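Coproheme decarboxylase (Thermus thermophilus, PDB 1VDH) catalyses the last step of coproporphyrin-dependent heme b synthesis, the stepwise, hydrogen peroxide-dependent decarboxylation of coproheme, as a homopentamer. Local coordinates at residues S105-E113 with I187-W198; W51-Y62 with L75-L83. All blocks are in the same frame, centred on the assembly; numbering follows the deposited sequence.

Both interactions belong to one curved antiparallel sheet, and their centres lie about 17 Å apart. Strand 10-24 runs between them, pairing with strand 102-116 of interaction 1 and with strand 74-80 of interaction 2. They also touch directly: Val112 CG2 packs 4.0 Å from Leu79 CD2, and Tyr109 OH, hydrogen-bonded to His16, lies 3.5 Å from Leu83 CB. Interaction 1 is the nearer to the predicted coproheme site; side chains of Trp196 and Asn148 come within about 3 Å, those of Ile187 and Gln185 within about 4 Å. Interaction 2 is more remote, the Leu79 side chain standing about 10 Å from that of Arg131, another predicted ligand contact.

Interaction 1 (S105-E113 with I187-W198); sequences SYSFYSVVE and ISGAQGLDDWEW
Glu113 reaches across from strand 102-116 to Trp198 and Gln191, where strand 184-189 pairs antiparallel with it in the dimeric alpha-beta barrel fold of the chlorite dismutase family. The two strands are joined by Val111 N to Gly189 O, Gly189 N to Val111 O and a nearly straight bond from Glu113 N to Ile187 O (171°). From Glu113 CB, 3.8 Å from Gly189 N, the chain runs out extended, with CG anti to the backbone N (chi1 -177°), and delivers CD to two donors. Gln191 NE2 binds Glu113 OE1 on its syn lone pair at 2.9 Å. OE2 lies in the indole plane and accepts Trp198 NE1, which comes to it from above the carboxylate plane. The two planes stand 86° apart, and Gln191 NE2 also sits over a face of the Trp198 ring. Lys211 of the second subunit forms a salt bridge with OE1, which would favour the charged carboxylate. A leucine in place of Glu113 would probably leave Trp198 NE1, Gln191 NE2 and that lysine without their acceptor. At the other end the loop after Gly189 turns back on the strand: Asp194 CB lies over one face of the Phe108 ring, whose CZ touches Ala190 CB at 3.5 Å, and Leu193 CD1 meets Val111 CG2 at 3.6 Å. One water joins Asp194 OD2 to Ser107 O, another joins OD1 to Ser107 OG, which also bonds to His70 of the second subunit, and Asp194 OD1 accepts Tyr109 N through its anti lone pair at 2.8 Å.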
loop_
_atom_site.group_PDB
_atom_site.type_symbol
_atom_site.label_atom_id
_atom_site.label_comp_id
_atom_site.label_asym_id
_atom_site.label_seq_id
_atom_site.Cartn_x
_atom_site.Cartn_y
_atom_site.Cartn_z
ATOM N N SER A 105 -1.983 9.311 -12.577
ATOM C CA SER A 105 -2.368 8.196 -11.718
ATOM C C SER A 105 -1.431 6.995 -11.798
ATOM O O SER A 105 -1.289 6.253 -10.826
ATOM C CB SER A 105 -3.809 7.768 -12.009
ATOM O OG SER A 105 -3.951 7.303 -13.337
ATOM N N TYR A 106 -0.817 6.794 -12.960
ATOM C CA TYR A 106 0.112 5.684 -13.166
ATOM C C TYR A 106 0.933 5.959 -14.423
ATOM O O TYR A 106 0.578 6.817 -15.233
ATOM C CB TYR A 106 -0.660 4.359 -13.318
ATOM C CG TYR A 106 0.202 3.113 -13.211
ATOM C CD1 TYR A 106 0.816 2.765 -12.008
ATOM C CD2 TYR A 106 0.408 2.283 -14.317
ATOM C CE1 TYR A 106 1.616 1.620 -11.906
ATOM C CE2 TYR A 106 1.205 1.138 -14.225
ATOM C CZ TYR A 106 1.802 0.815 -13.019
ATOM O OH TYR A 106 2.579 -0.318 -12.923
ATOM N N SER A 107 2.042 5.243 -14.570
ATOM C CA SER A 107 2.907 5.399 -15.733
ATOM C C SER A 107 3.843 4.210 -15.819
ATOM O O SER A 107 3.974 3.444 -14.863
ATOM C CB SER A 107 3.731 6.695 -15.639
ATOM O OG SER A 107 4.785 6.571 -14.701
ATOM N N PHE A 108 4.488 4.053 -16.971
ATOM C CA PHE A 108 5.420 2.957 -17.167
ATOM C C PHE A 108 6.399 3.319 -18.270
ATOM O O PHE A 108 5.999 3.787 -19.338
ATOM C CB PHE A 108 4.678 1.668 -17.537
ATOM C CG PHE A 108 5.459 0.410 -17.244
ATOM C CD1 PHE A 108 5.658 -0.006 -15.932
ATOM C CD2 PHE A 108 5.989 -0.357 -18.278
ATOM C CE1 PHE A 108 6.375 -1.171 -15.650
ATOM C CE2 PHE A 108 6.706 -1.522 -18.010
ATOM C CZ PHE A 108 6.901 -1.932 -16.691
ATOM N N TYR A 109 7.684 3.175 -17.973
ATOM C CA TYR A 109 8.727 3.452 -18.948
ATOM C C TYR A 109 9.379 2.120 -19.297
ATOM O O TYR A 109 9.851 1.398 -18.415
ATOM C CB TYR A 109 9.765 4.433 -18.394
ATOM C CG TYR A 109 10.995 4.555 -19.269
ATOM C CD1 TYR A 109 12.273 4.468 -18.718
ATOM C CD2 TYR A 109 10.881 4.730 -20.654
ATOM C CE1 TYR A 109 13.409 4.548 -19.520
ATOM C CE2 TYR A 109 12.013 4.809 -21.464
ATOM C CZ TYR A 109 13.274 4.718 -20.889
ATOM O OH TYR A 109 14.404 4.793 -21.676
ATOM N N SER A 110 9.399 1.800 -20.588
ATOM C CA SER A 110 9.968 0.545 -21.043
ATOM C C SER A 110 10.533 0.662 -22.453
ATOM O O SER A 110 10.398 1.702 -23.097
ATOM C CB SER A 110 8.891 -0.543 -21.000
ATOM O OG SER A 110 7.803 -0.204 -21.846
ATOM N N VAL A 111 11.164 -0.413 -22.925
ATOM C CA VAL A 111 11.754 -0.450 -24.261
ATOM C C VAL A 111 11.291 -1.708 -24.997
ATOM O O VAL A 111 11.419 -2.813 -24.470
ATOM C CB VAL A 111 13.309 -0.452 -24.193
ATOM C CG1 VAL A 111 13.901 -0.525 -25.592
ATOM C CG2 VAL A 111 13.819 0.802 -23.483
ATOM N N VAL A 112 10.742 -1.537 -26.202
ATOM C CA VAL A 112 10.275 -2.673 -27.007
ATOM C C VAL A 112 11.373 -3.727 -27.028
ATOM O O VAL A 112 12.525 -3.439 -27.367
ATOM C CB VAL A 112 9.891 -2.243 -28.447
ATOM C CG1 VAL A 112 9.578 -3.468 -29.309
ATOM C CG2 VAL A 112 8.666 -1.333 -28.399
ATOM N N GLU A 113 11.015 -4.938 -26.615
ATOM C CA GLU A 113 11.971 -6.027 -26.513
ATOM C C GLU A 113 11.560 -7.302 -27.238
ATOM O O GLU A 113 10.416 -7.744 -27.138
ATOM C CB GLU A 113 12.188 -6.340 -25.030
ATOM C CG GLU A 113 13.223 -7.413 -24.736
ATOM C CD GLU A 113 13.096 -7.947 -23.328
ATOM O OE1 GLU A 113 13.606 -7.299 -22.385
ATOM O OE2 GLU A 113 12.467 -9.012 -23.160
ATOM N N ILE A 187 5.506 -6.429 -26.576
ATOM C CA ILE A 187 6.202 -6.694 -25.325
ATOM C C ILE A 187 7.359 -5.706 -25.208
ATOM O O ILE A 187 8.113 -5.507 -26.161
ATOM C CB ILE A 187 6.790 -8.124 -25.287
ATOM C CG1 ILE A 187 5.684 -9.164 -25.465
ATOM C CG2 ILE A 187 7.529 -8.362 -23.966
ATOM C CD1 ILE A 187 6.197 -10.596 -25.474
ATOM N N SER A 188 7.476 -5.074 -24.045
ATOM C CA SER A 188 8.549 -4.121 -23.788
ATOM C C SER A 188 9.200 -4.467 -22.459
ATOM O O SER A 188 8.532 -4.949 -21.542
ATOM C CB SER A 188 8.014 -2.690 -23.762
ATOM O OG SER A 188 7.003 -2.535 -22.782
ATOM N N GLY A 189 10.510 -4.255 -22.372
ATOM C CA GLY A 189 11.232 -4.567 -21.154
ATOM C C GLY A 189 11.534 -3.332 -20.329
ATOM O O GLY A 189 11.921 -2.299 -20.871
ATOM N N ALA A 190 11.338 -3.437 -19.019
ATOM C CA ALA A 190 11.594 -2.324 -18.110
ATOM C C ALA A 190 12.500 -2.766 -16.964
ATOM O O ALA A 190 12.548 -2.119 -15.917
ATOM C CB ALA A 190 10.277 -1.793 -17.558
ATOM N N GLN A 191 13.249 -3.841 -17.190
ATOM C CA GLN A 191 14.141 -4.407 -16.178
ATOM C C GLN A 191 14.817 -3.412 -15.225
ATOM O O GLN A 191 14.487 -3.375 -14.030
ATOM C CB GLN A 191 15.140 -5.363 -16.838
ATOM C CG GLN A 191 14.456 -6.622 -17.401
ATOM C CD GLN A 191 14.053 -6.516 -18.876
ATOM O OE1 GLN A 191 13.937 -5.424 -19.439
ATOM N NE2 GLN A 191 13.856 -7.666 -19.509
ATOM N N GLY A 192 15.714 -2.581 -15.736
ATOM C CA GLY A 192 16.350 -1.593 -14.874
ATOM C C GLY A 192 15.821 -0.201 -15.191
ATOM O O GLY A 192 16.505 0.805 -14.968
ATOM N N LEU A 193 14.566 -0.142 -15.644
ATOM C CA LEU A 193 13.941 1.115 -16.038
ATOM C C LEU A 193 12.690 1.504 -15.256
ATOM O O LEU A 193 12.364 2.686 -15.158
ATOM C CB LEU A 193 13.610 1.075 -17.532
ATOM C CG LEU A 193 14.762 0.647 -18.445
ATOM C CD1 LEU A 193 14.289 0.632 -19.893
ATOM C CD2 LEU A 193 15.950 1.590 -18.269
ATOM N N ASP A 194 11.963 0.512 -14.747
ATOM C CA ASP A 194 10.755 0.784 -13.985
ATOM C C ASP A 194 10.506 -0.322 -12.954
ATOM O O ASP A 194 11.327 -1.221 -12.796
ATOM C CB ASP A 194 9.548 0.992 -14.919
ATOM C CG ASP A 194 8.556 2.021 -14.379
ATOM O OD1 ASP A 194 8.032 2.829 -15.173
ATOM O OD2 ASP A 194 8.289 2.030 -13.162
ATOM N N ASP A 195 9.358 -0.271 -12.290
ATOM C CA ASP A 195 9.027 -1.208 -11.216
ATOM C C ASP A 195 8.771 -2.674 -11.545
ATOM O O ASP A 195 8.805 -3.517 -10.649
ATOM C CB ASP A 195 7.880 -0.640 -10.378
ATOM C CG ASP A 195 8.226 0.707 -9.751
ATOM O OD1 ASP A 195 9.363 1.195 -9.941
ATOM O OD2 ASP A 195 7.355 1.278 -9.070
ATOM N N TRP A 196 8.515 -2.976 -12.816
ATOM C CA TRP A 196 8.268 -4.353 -13.251
ATOM C C TRP A 196 9.236 -4.680 -14.391
ATOM O O TRP A 196 9.756 -3.780 -15.045
ATOM C CB TRP A 196 6.821 -4.523 -13.725
ATOM C CG TRP A 196 5.786 -4.233 -12.662
ATOM C CD1 TRP A 196 5.355 -3.003 -12.249
ATOM C CD2 TRP A 196 5.050 -5.194 -11.892
ATOM N NE1 TRP A 196 4.399 -3.138 -11.272
ATOM C CE2 TRP A 196 4.192 -4.472 -11.033
ATOM C CE3 TRP A 196 5.031 -6.597 -11.846
ATOM C CZ2 TRP A 196 3.319 -5.105 -10.133
ATOM C CZ3 TRP A 196 4.162 -7.231 -10.950
ATOM C CH2 TRP A 196 3.321 -6.481 -10.106
ATOM N N GLU A 197 9.467 -5.967 -14.624
ATOM C CA GLU A 197 10.397 -6.411 -15.660
ATOM C C GLU A 197 9.918 -6.226 -17.094
ATOM O O GLU A 197 10.725 -5.976 -17.989
ATOM C CB GLU A 197 10.798 -7.859 -15.399
ATOM C CG GLU A 197 11.611 -8.015 -14.121
ATOM C CD GLU A 197 11.607 -9.427 -13.569
ATOM O OE1 GLU A 197 12.201 -9.624 -12.494
ATOM O OE2 GLU A 197 11.015 -10.334 -14.193
ATOM N N TRP A 198 8.612 -6.348 -17.312
ATOM C CA TRP A 198 8.051 -6.172 -18.649
ATOM C C TRP A 198 6.745 -5.405 -18.634
ATOM O O TRP A 198 6.041 -5.361 -17.628
ATOM C CB TRP A 198 7.775 -7.521 -19.331
ATOM C CG TRP A 198 9.000 -8.291 -19.716
ATOM C CD1 TRP A 198 9.744 -8.141 -20.855
ATOM C CD2 TRP A 198 9.639 -9.316 -18.949
ATOM N NE1 TRP A 198 10.814 -9.004 -20.837
ATOM C CE2 TRP A 198 10.774 -9.737 -19.679
ATOM C CE3 TRP A 198 9.365 -9.918 -17.712
ATOM C CZ2 TRP A 198 11.639 -10.734 -19.210
ATOM C CZ3 TRP A 198 10.227 -10.910 -17.246
ATOM C CH2 TRP A 198 11.351 -11.306 -17.995
HETATM O O HOH W 1 5.597 2.653 -12.823
HETATM O O HOH W 2 7.204 5.355 -14.679
HETATM O O HOH W 3 7.459 -6.845 -28.554
#

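Interaction 2 (W51-Y62 with L75-L83); sequences WRELEEAGQGSY and LFLNLRPGL
The indole of Trp51 and the methyls of Leu54, on the last turns of helix 34-56, receive the side chain of Arg80. The bend at chi2 (-71°) brings its guanidinium against the helix, where Leu54 CD2 rests over one face and Leu54 CD1 approaches Arg80 NE to 3.3 Å. Arg80 NH2 lies over the indole face, 3.1 Å from Trp51 CD1, in an off-centre cation-pi contact with the planes 65° apart. Trp51 also carries the Asn78 amide over a ring face, nearly upright to it, with Asn78 ND2 3.6 Å from Trp51 CZ3; the edge of the same indole meets Phe76 CD2 at 4.2 Å from Trp51 CZ3. Between helix and strand the chain turns through a Schellman motif at Gly58 and enters the antiparallel hairpin of strands 61-67 and 74-80, in which Ser61 and Leu79 form a hydrogen-bonded pair. Leu79 O accepts both Ser61 N at 3.1 Å and Arg80 NH1 at 3.0 Å, from opposite faces of its plane, while Asn78 OD1 receives weak bonds from NH1 and NH2. Across the next, non-hydrogen-bonded pair, Asn78 OD1 lies 3.3 Å from Tyr62 CB. Pro85 and Leu86 of helix 83-95 pack against Arg80, and Ala89 against Trp51.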
loop_
_atom_site.group_PDB
_atom_site.type_symbol
_atom_site.label_atom_id
_atom_site.label_comp_id
_atom_site.label_asym_id
_atom_site.label_seq_id
_atom_site.Cartn_x
_atom_site.Cartn_y
_atom_site.Cartn_z
ATOM N N TRP A 51 2.872 14.844 -32.505
ATOM C CA TRP A 51 3.063 13.400 -32.376
ATOM C C TRP A 51 2.653 12.722 -33.688
ATOM O O TRP A 51 3.316 11.800 -34.161
ATOM C CB TRP A 51 2.216 12.857 -31.214
ATOM C CG TRP A 51 2.561 13.436 -29.862
ATOM C CD1 TRP A 51 3.653 14.201 -29.542
ATOM C CD2 TRP A 51 1.823 13.267 -28.645
ATOM N NE1 TRP A 51 3.639 14.511 -28.203
ATOM C CE2 TRP A 51 2.528 13.950 -27.628
ATOM C CE3 TRP A 51 0.633 12.602 -28.313
ATOM C CZ2 TRP A 51 2.082 13.988 -26.301
ATOM C CZ3 TRP A 51 0.188 12.640 -26.991
ATOM C CH2 TRP A 51 0.913 13.329 -26.003
ATOM N N ARG A 52 1.575 13.221 -34.285
ATOM C CA ARG A 52 1.058 12.700 -35.546
ATOM C C ARG A 52 2.102 12.853 -36.659
ATOM O O ARG A 52 2.414 11.895 -37.361
ATOM C CB ARG A 52 -0.223 13.447 -35.919
ATOM C CG ARG A 52 -1.015 12.831 -37.057
ATOM C CD ARG A 52 -2.139 13.756 -37.535
ATOM N NE ARG A 52 -2.935 14.314 -36.441
ATOM C CZ ARG A 52 -3.751 13.614 -35.657
ATOM N NH1 ARG A 52 -3.894 12.305 -35.834
ATOM N NH2 ARG A 52 -4.432 14.226 -34.696
ATOM N N GLU A 53 2.660 14.056 -36.789
ATOM C CA GLU A 53 3.667 14.340 -37.810
ATOM C C GLU A 53 4.911 13.477 -37.623
ATOM O O GLU A 53 5.498 12.987 -38.586
ATOM C CB GLU A 53 4.033 15.827 -37.791
ATOM C CG GLU A 53 2.864 16.739 -38.164
ATOM C CD GLU A 53 3.171 18.225 -38.013
ATOM O OE1 GLU A 53 2.380 19.042 -38.536
ATOM O OE2 GLU A 53 4.184 18.583 -37.367
ATOM N N LEU A 54 5.283 13.273 -36.367
ATOM C CA LEU A 54 6.436 12.458 -36.006
ATOM C C LEU A 54 6.171 10.992 -36.407
ATOM O O LEU A 54 7.057 10.288 -36.906
ATOM C CB LEU A 54 6.658 12.623 -34.501
ATOM C CG LEU A 54 7.724 11.929 -33.670
ATOM C CD1 LEU A 54 8.042 12.805 -32.464
ATOM C CD2 LEU A 54 7.213 10.575 -33.224
ATOM N N GLU A 55 4.929 10.556 -36.231
ATOM C CA GLU A 55 4.533 9.195 -36.583
ATOM C C GLU A 55 4.559 9.042 -38.106
ATOM O O GLU A 55 5.033 8.036 -38.628
ATOM C CB GLU A 55 3.137 8.899 -36.039
ATOM C CG GLU A 55 2.655 7.479 -36.277
ATOM C CD GLU A 55 1.297 7.234 -35.664
ATOM O OE1 GLU A 55 0.294 7.715 -36.229
ATOM O OE2 GLU A 55 1.228 6.573 -34.612
ATOM N N GLU A 56 4.067 10.057 -38.813
ATOM C CA GLU A 56 4.061 10.033 -40.274
ATOM C C GLU A 56 5.494 9.997 -40.813
ATOM O O GLU A 56 5.756 9.408 -41.861
ATOM C CB GLU A 56 3.312 11.250 -40.823
ATOM C CG GLU A 56 1.828 11.265 -40.458
ATOM C CD GLU A 56 1.090 12.507 -40.947
ATOM O OE1 GLU A 56 -0.158 12.514 -40.888
ATOM O OE2 GLU A 56 1.750 13.475 -41.388
ATOM N N ALA A 57 6.422 10.594 -40.068
ATOM C CA ALA A 57 7.831 10.625 -40.457
ATOM C C ALA A 57 8.576 9.349 -40.055
ATOM O O ALA A 57 9.763 9.196 -40.359
ATOM C CB ALA A 57 8.516 11.847 -39.847
ATOM N N GLY A 58 7.880 8.436 -39.379
ATOM C CA GLY A 58 8.495 7.190 -38.945
ATOM C C GLY A 58 9.410 7.340 -37.738
ATOM O O GLY A 58 10.240 6.470 -37.472
ATOM N N GLN A 59 9.244 8.437 -37.002
ATOM C CA GLN A 59 10.057 8.731 -35.822
ATOM C C GLN A 59 9.379 8.357 -34.503
ATOM O O GLN A 59 9.754 8.868 -33.442
ATOM C CB GLN A 59 10.415 10.224 -35.787
ATOM C CG GLN A 59 11.130 10.733 -37.026
ATOM C CD GLN A 59 12.395 9.957 -37.327
ATOM O OE1 GLN A 59 13.140 9.576 -36.421
ATOM N NE2 GLN A 59 12.642 9.713 -38.608
ATOM N N GLY A 60 8.367 7.499 -34.577
ATOM C CA GLY A 60 7.660 7.079 -33.379
ATOM C C GLY A 60 6.205 6.768 -33.665
ATOM O O GLY A 60 5.792 6.693 -34.824
ATOM N N SER A 61 5.422 6.593 -32.605
ATOM C CA SER A 61 4.000 6.296 -32.743
ATOM C C SER A 61 3.287 6.689 -31.451
ATOM O O SER A 61 3.933 6.881 -30.416
ATOM C CB SER A 61 3.803 4.802 -33.038
ATOM O OG SER A 61 2.461 4.517 -33.398
ATOM N N TYR A 62 1.966 6.840 -31.515
ATOM C CA TYR A 62 1.197 7.211 -30.330
ATOM C C TYR A 62 -0.256 6.745 -30.392
ATOM O O TYR A 62 -0.757 6.337 -31.442
ATOM C CB TYR A 62 1.204 8.731 -30.131
ATOM C CG TYR A 62 0.150 9.446 -30.956
ATOM C CD1 TYR A 62 -1.038 9.887 -30.371
ATOM C CD2 TYR A 62 0.313 9.625 -32.330
ATOM C CE1 TYR A 62 -2.038 10.484 -31.132
ATOM C CE2 TYR A 62 -0.687 10.222 -33.101
ATOM C CZ TYR A 62 -1.857 10.647 -32.495
ATOM O OH TYR A 62 -2.851 11.237 -33.243
ATOM N N LEU A 75 -5.221 7.482 -21.268
ATOM C CA LEU A 75 -3.895 6.909 -21.431
ATOM C C LEU A 75 -3.257 7.592 -22.629
ATOM O O LEU A 75 -3.845 7.627 -23.712
ATOM C CB LEU A 75 -3.958 5.403 -21.722
ATOM C CG LEU A 75 -2.680 4.818 -22.352
ATOM C CD1 LEU A 75 -1.483 4.994 -21.409
ATOM C CD2 LEU A 75 -2.873 3.343 -22.696
ATOM N N PHE A 76 -2.076 8.164 -22.414
ATOM C CA PHE A 76 -1.322 8.798 -23.485
ATOM C C PHE A 76 -0.139 7.870 -23.710
ATOM O O PHE A 76 0.783 7.810 -22.895
ATOM C CB PHE A 76 -0.847 10.195 -23.075
ATOM C CG PHE A 76 -1.965 11.154 -22.800
ATOM C CD1 PHE A 76 -2.533 11.235 -21.531
ATOM C CD2 PHE A 76 -2.461 11.971 -23.809
ATOM C CE1 PHE A 76 -3.583 12.119 -21.271
ATOM C CE2 PHE A 76 -3.509 12.859 -23.563
ATOM C CZ PHE A 76 -4.072 12.933 -22.290
ATOM N N LEU A 77 -0.216 7.088 -24.783
ATOM C CA LEU A 77 0.827 6.132 -25.124
ATOM C C LEU A 77 1.719 6.701 -26.215
ATOM O O LEU A 77 1.230 7.138 -27.258
ATOM C CB LEU A 77 0.199 4.811 -25.596
ATOM C CG LEU A 77 1.145 3.720 -26.125
ATOM C CD1 LEU A 77 2.151 3.317 -25.054
ATOM C CD2 LEU A 77 0.339 2.503 -26.578
ATOM N N ASN A 78 3.026 6.683 -25.970
ATOM C CA ASN A 78 3.996 7.193 -26.932
ATOM C C ASN A 78 5.213 6.296 -27.051
ATOM O O ASN A 78 5.686 5.735 -26.060
ATOM C CB ASN A 78 4.454 8.607 -26.547
ATOM C CG ASN A 78 3.521 9.681 -27.059
ATOM O OD1 ASN A 78 3.544 10.022 -28.242
ATOM N ND2 ASN A 78 2.706 10.235 -26.167
ATOM N N LEU A 79 5.686 6.130 -28.283
ATOM C CA LEU A 79 6.871 5.330 -28.569
ATOM C C LEU A 79 7.824 6.222 -29.361
ATOM O O LEU A 79 7.390 6.950 -30.254
ATOM C CB LEU A 79 6.521 4.076 -29.381
ATOM C CG LEU A 79 5.814 2.933 -28.643
ATOM C CD1 LEU A 79 4.318 3.195 -28.574
ATOM C CD2 LEU A 79 6.084 1.608 -29.353
ATOM N N ARG A 80 9.107 6.195 -29.003
ATOM C CA ARG A 80 10.121 7.025 -29.664
ATOM C C ARG A 80 11.448 6.266 -29.719
ATOM O O ARG A 80 11.624 5.267 -29.022
ATOM C CB ARG A 80 10.335 8.329 -28.880
ATOM C CG ARG A 80 9.111 9.225 -28.704
ATOM C CD ARG A 80 8.675 9.896 -30.003
ATOM N NE ARG A 80 7.676 10.930 -29.739
ATOM C CZ ARG A 80 6.367 10.717 -29.632
ATOM N NH1 ARG A 80 5.864 9.495 -29.787
ATOM N NH2 ARG A 80 5.566 11.715 -29.284
ATOM N N PRO A 81 12.400 6.731 -30.554
ATOM C CA PRO A 81 13.718 6.096 -30.699
ATOM C C PRO A 81 14.614 6.200 -29.454
ATOM O O PRO A 81 15.689 5.601 -29.416
ATOM C CB PRO A 81 14.338 6.852 -31.882
ATOM C CG PRO A 81 13.160 7.331 -32.656
ATOM C CD PRO A 81 12.226 7.788 -31.567
ATOM N N GLY A 82 14.172 6.950 -28.446
ATOM C CA GLY A 82 14.959 7.101 -27.228
ATOM C C GLY A 82 14.170 7.694 -26.073
ATOM O O GLY A 82 12.984 7.997 -26.223
ATOM N N LEU A 83 14.825 7.882 -24.927
ATOM C CA LEU A 83 14.164 8.448 -23.750
ATOM C C LEU A 83 13.900 9.947 -23.867
ATOM O O LEU A 83 12.842 10.430 -23.461
ATOM C CB LEU A 83 14.984 8.169 -22.482
ATOM C CG LEU A 83 14.486 8.783 -21.165
ATOM C CD1 LEU A 83 13.069 8.319 -20.840
ATOM C CD2 LEU A 83 15.443 8.414 -20.031
#